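PDB 6NZS: dextranase from Pseudarthrobacter oxydans, which catalyses the endohydrolysis of (1->6)-alpha-D-glucosidic linkages in dextran. Local coordinates for residues A[81-92]-A[183-194]. Residues are numbered along the deposited sequence; the frame is centred on the assembly and turned at random.
Sequences AGLTMSWSSFEY and RNSMMIFAEPKL
The ring of F90 lies with one face over CA of A190, 4.2 Å from the ring centroid, a CH-pi contact, while CE2 of F90 meets CG2 of I188 at 3.7 Å. CG of F90 sits between its backbone N and carbonyl carbon (chi1 59°), which swings the ring across to the neighbouring strand. Y92 turns the same way, and the CB of A190 makes an off-centre CH-pi contact with its ring; the OH of Y92 is hydrogen-bonded to O of P138. On the opposite face of the sheet W87 and F189 meet obliquely, planes at 34°, CD1 of W87 being 3.6 Å from CE2 of F189. Beside them CE of M187 packs on CG of M85. Strands 84-92 and 184-192 run parallel in register, joined by a backbone ladder from T84 to K193, within the Ig-like N-terminal domain of this family 49 glycoside hydrolase. OG1 of T84 donates to OD1 of N184 (2.7 Å) in the carbonyl plane, on a lone pair; a water links that OD1 to O of G82. NH1 of R183 donates a hydrogen bond to O of A81 (2.9 Å), which lies in the guanidinium plane. At the far end two waters bridge the carboxylate of E91, also bonded to H11, to NZ of K193.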
loop_
_atom_site.group_PDB
_atom_site.type_symbol
_atom_site.label_atom_id
_atom_site.label_comp_id
_atom_site.label_asym_id
_atom_site.label_seq_id
_atom_site.Cartn_x
_atom_site.Cartn_y
_atom_site.Cartn_z
ATOM N N ALA A 81 -19.624 4.069 -6.144
ATOM C CA ALA A 81 -20.093 3.888 -4.777
ATOM C C ALA A 81 -19.785 5.083 -3.889
ATOM O O ALA A 81 -20.224 5.104 -2.732
ATOM C CB ALA A 81 -19.478 2.622 -4.170
ATOM N N GLY A 82 -19.054 6.073 -4.393
ATOM C CA GLY A 82 -18.757 7.230 -3.568
ATOM C C GLY A 82 -17.754 6.968 -2.468
ATOM O O GLY A 82 -17.848 7.573 -1.398
ATOM N N LEU A 83 -16.793 6.078 -2.696
ATOM C CA LEU A 83 -15.763 5.862 -1.689
ATOM C C LEU A 83 -14.805 7.050 -1.634
ATOM O O LEU A 83 -14.510 7.697 -2.642
ATOM C CB LEU A 83 -14.963 4.598 -2.000
ATOM C CG LEU A 83 -15.727 3.294 -2.213
ATOM C CD1 LEU A 83 -14.777 2.101 -2.335
ATOM C CD2 LEU A 83 -16.719 3.065 -1.100
ATOM N N THR A 84 -14.298 7.333 -0.435
ATOM C CA THR A 84 -13.248 8.325 -0.265
ATOM C C THR A 84 -12.269 7.801 0.767
ATOM O O THR A 84 -12.594 6.902 1.551
ATOM C CB THR A 84 -13.760 9.699 0.228
ATOM O OG1 THR A 84 -14.216 9.604 1.592
ATOM C CG2 THR A 84 -14.891 10.210 -0.646
ATOM N N MET A 85 -11.068 8.375 0.768
ATOM C CA MET A 85 -10.061 8.031 1.768
ATOM C C MET A 85 -9.526 9.315 2.384
ATOM O O MET A 85 -8.864 10.103 1.702
ATOM C CB MET A 85 -8.933 7.187 1.177
ATOM C CG MET A 85 -7.841 6.855 2.208
ATOM S SD MET A 85 -6.662 5.600 1.655
ATOM C CE MET A 85 -7.694 4.144 1.713
ATOM N N SER A 86 -9.811 9.522 3.663
ATOM C CA SER A 86 -9.287 10.655 4.410
ATOM C C SER A 86 -8.123 10.185 5.270
ATOM O O SER A 86 -8.066 9.022 5.680
ATOM C CB SER A 86 -10.348 11.267 5.331
ATOM O OG SER A 86 -11.439 11.798 4.592
ATOM N N TRP A 87 -7.184 11.088 5.539
ATOM C CA TRP A 87 -6.073 10.728 6.417
ATOM C C TRP A 87 -5.514 11.977 7.072
ATOM O O TRP A 87 -5.512 13.059 6.478
ATOM C CB TRP A 87 -4.961 9.958 5.691
ATOM C CG TRP A 87 -4.050 10.812 4.838
ATOM C CD1 TRP A 87 -2.832 11.319 5.192
ATOM C CD2 TRP A 87 -4.298 11.256 3.495
ATOM N NE1 TRP A 87 -2.304 12.053 4.152
ATOM C CE2 TRP A 87 -3.188 12.029 3.101
ATOM C CE3 TRP A 87 -5.359 11.080 2.591
ATOM C CZ2 TRP A 87 -3.100 12.620 1.839
ATOM C CZ3 TRP A 87 -5.271 11.676 1.344
ATOM C CH2 TRP A 87 -4.155 12.439 0.982
ATOM N N SER A 88 -5.048 11.814 8.309
ATOM C CA SER A 88 -4.445 12.899 9.063
ATOM C C SER A 88 -3.110 12.424 9.601
ATOM O O SER A 88 -3.037 11.355 10.220
ATOM C CB SER A 88 -5.352 13.309 10.230
ATOM O OG SER A 88 -4.780 14.378 10.964
ATOM N N SER A 89 -2.065 13.213 9.365
ATOM C CA SER A 89 -0.741 12.976 9.926
ATOM C C SER A 89 -0.426 14.010 11.000
ATOM O O SER A 89 -0.845 15.169 10.931
ATOM C CB SER A 89 0.340 13.077 8.846
ATOM O OG SER A 89 0.274 11.953 7.980
ATOM N N PHE A 90 0.323 13.571 12.002
ATOM C CA PHE A 90 0.915 14.492 12.958
ATOM C C PHE A 90 2.176 13.838 13.489
ATOM O O PHE A 90 2.370 12.630 13.341
ATOM C CB PHE A 90 -0.058 14.884 14.087
ATOM C CG PHE A 90 -0.580 13.715 14.896
ATOM C CD1 PHE A 90 0.142 13.221 15.978
ATOM C CD2 PHE A 90 -1.803 13.136 14.591
ATOM C CE1 PHE A 90 -0.342 12.151 16.728
ATOM C CE2 PHE A 90 -2.294 12.076 15.336
ATOM C CZ PHE A 90 -1.569 11.579 16.404
ATOM N N GLU A 91 3.048 14.648 14.083
ATOM C CA GLU A 91 4.225 14.140 14.775
ATOM C C GLU A 91 3.977 14.144 16.272
ATOM O O GLU A 91 3.391 15.091 16.811
ATOM C CB GLU A 91 5.460 14.996 14.499
ATOM C CG GLU A 91 5.860 15.070 13.048
ATOM C CD GLU A 91 7.181 15.797 12.877
ATOM O OE1 GLU A 91 7.159 16.981 12.494
ATOM O OE2 GLU A 91 8.233 15.186 13.155
ATOM N N TYR A 92 4.443 13.097 16.948
ATOM C CA TYR A 92 4.291 13.037 18.394
ATOM C C TYR A 92 5.504 12.348 19.009
ATOM O O TYR A 92 6.192 11.556 18.356
ATOM C CB TYR A 92 2.950 12.415 18.829
ATOM C CG TYR A 92 2.875 10.902 18.758
ATOM C CD1 TYR A 92 3.348 10.203 17.653
ATOM C CD2 TYR A 92 2.288 10.173 19.784
ATOM C CE1 TYR A 92 3.273 8.811 17.588
ATOM C CE2 TYR A 92 2.200 8.778 19.724
ATOM C CZ TYR A 92 2.697 8.108 18.623
ATOM O OH TYR A 92 2.637 6.740 18.572
ATOM N N ARG A 183 -17.301 3.517 4.081
ATOM C CA ARG A 183 -17.403 4.135 2.759
ATOM C C ARG A 183 -16.427 5.295 2.639
ATOM O O ARG A 183 -15.749 5.453 1.612
ATOM C CB ARG A 183 -18.823 4.649 2.533
ATOM C CG ARG A 183 -19.050 5.182 1.121
ATOM C CD ARG A 183 -20.468 5.727 0.886
ATOM N NE ARG A 183 -21.535 4.813 1.312
ATOM C CZ ARG A 183 -22.185 3.959 0.519
ATOM N NH1 ARG A 183 -21.898 3.854 -0.775
ATOM N NH2 ARG A 183 -23.140 3.194 1.030
ATOM N N ASN A 184 -16.360 6.119 3.680
ATOM C CA ASN A 184 -15.425 7.230 3.767
ATOM C C ASN A 184 -14.418 6.830 4.838
ATOM O O ASN A 184 -14.711 6.885 6.037
ATOM C CB ASN A 184 -16.181 8.508 4.110
ATOM C CG ASN A 184 -17.205 8.852 3.057
ATOM O OD1 ASN A 184 -16.854 9.207 1.934
ATOM N ND2 ASN A 184 -18.481 8.717 3.399
ATOM N N SER A 185 -13.260 6.369 4.399
ATOM C CA SER A 185 -12.289 5.868 5.356
ATOM C C SER A 185 -11.529 7.013 6.016
ATOM O O SER A 185 -11.477 8.143 5.515
ATOM C CB SER A 185 -11.351 4.864 4.694
ATOM O OG SER A 185 -10.605 5.431 3.635
ATOM N N MET A 186 -10.946 6.706 7.175
ATOM C CA MET A 186 -10.234 7.695 7.980
ATOM C C MET A 186 -8.989 7.029 8.547
ATOM O O MET A 186 -9.093 6.186 9.447
ATOM C CB MET A 186 -11.111 8.230 9.114
ATOM C CG MET A 186 -10.383 9.209 10.049
ATOM S SD MET A 186 -9.769 10.667 9.170
ATOM C CE MET A 186 -8.851 11.482 10.476
ATOM N N MET A 187 -7.819 7.420 8.037
ATOM C CA MET A 187 -6.542 6.913 8.511
ATOM C C MET A 187 -5.879 7.957 9.391
ATOM O O MET A 187 -5.944 9.158 9.111
ATOM C CB MET A 187 -5.629 6.620 7.322
ATOM C CG MET A 187 -5.285 5.157 7.166
ATOM S SD MET A 187 -6.745 4.134 6.952
ATOM C CE MET A 187 -7.429 4.894 5.473
ATOM N N ILE A 188 -5.245 7.495 10.464
ATOM C CA ILE A 188 -4.398 8.338 11.299
ATOM C C ILE A 188 -2.969 7.832 11.177
ATOM O O ILE A 188 -2.702 6.640 11.384
ATOM C CB ILE A 188 -4.847 8.341 12.770
ATOM C CG1 ILE A 188 -6.251 8.938 12.897
ATOM C CG2 ILE A 188 -3.841 9.122 13.637
ATOM C CD1 ILE A 188 -6.837 8.866 14.301
ATOM N N PHE A 189 -2.059 8.732 10.830
ATOM C CA PHE A 189 -0.641 8.428 10.759
ATOM C C PHE A 189 0.010 9.220 11.896
ATOM O O PHE A 189 0.332 10.400 11.744
ATOM C CB PHE A 189 -0.069 8.841 9.402
ATOM C CG PHE A 189 -0.719 8.163 8.212
ATOM C CD1 PHE A 189 -1.330 6.911 8.319
ATOM C CD2 PHE A 189 -0.692 8.788 6.976
ATOM C CE1 PHE A 189 -1.907 6.308 7.201
ATOM C CE2 PHE A 189 -1.258 8.191 5.863
ATOM C CZ PHE A 189 -1.870 6.947 5.975
ATOM N N ALA A 190 0.155 8.566 13.053
ATOM C CA ALA A 190 0.779 9.153 14.239
ATOM C C ALA A 190 2.255 8.813 14.145
ATOM O O ALA A 190 2.656 7.682 14.423
ATOM C CB ALA A 190 0.155 8.566 15.502
ATOM N N GLU A 191 3.059 9.782 13.725
ATOM C CA GLU A 191 4.430 9.522 13.340
ATOM C C GLU A 191 5.396 10.074 14.381
ATOM O O GLU A 191 5.139 11.115 14.992
ATOM C CB GLU A 191 4.731 10.173 11.984
ATOM C CG GLU A 191 3.830 9.687 10.849
ATOM C CD GLU A 191 3.890 8.199 10.669
ATOM O OE1 GLU A 191 4.936 7.734 10.206
ATOM O OE2 GLU A 191 2.896 7.485 10.962
ATOM N N PRO A 192 6.523 9.404 14.602
ATOM C CA PRO A 192 7.433 9.839 15.669
ATOM C C PRO A 192 8.120 11.158 15.334
ATOM O O PRO A 192 8.635 11.352 14.228
ATOM C CB PRO A 192 8.437 8.687 15.761
ATOM C CG PRO A 192 8.398 8.030 14.429
ATOM C CD PRO A 192 6.978 8.164 13.950
ATOM N N LYS A 193 8.136 12.063 16.312
ATOM C CA LYS A 193 8.934 13.270 16.182
ATOM C C LYS A 193 10.401 12.896 16.049
ATOM O O LYS A 193 10.892 11.981 16.716
ATOM C CB LYS A 193 8.747 14.132 17.425
ATOM C CG LYS A 193 9.308 15.521 17.276
ATOM C CD LYS A 193 8.197 16.503 16.993
ATOM C CE LYS A 193 8.688 17.920 17.186
ATOM N NZ LYS A 193 9.405 18.414 15.982
ATOM N N LEU A 194 11.109 13.595 15.171
ATOM C CA LEU A 194 12.490 13.267 14.860
ATOM C C LEU A 194 13.431 14.104 15.717
ATOM O O LEU A 194 13.303 15.329 15.766
ATOM C CB LEU A 194 12.767 13.501 13.374
ATOM C CG LEU A 194 11.852 12.717 12.423
ATOM C CD1 LEU A 194 12.216 13.062 10.987
ATOM C CD2 LEU A 194 11.958 11.225 12.658
HETATM O O HOH W 1 -18.706 9.594 0.041
HETATM O O HOH W 2 -11.370 4.276 1.255
HETATM O O HOH W 3 10.328 16.187 13.962
HETATM O O HOH W 4 8.944 18.903 13.411
#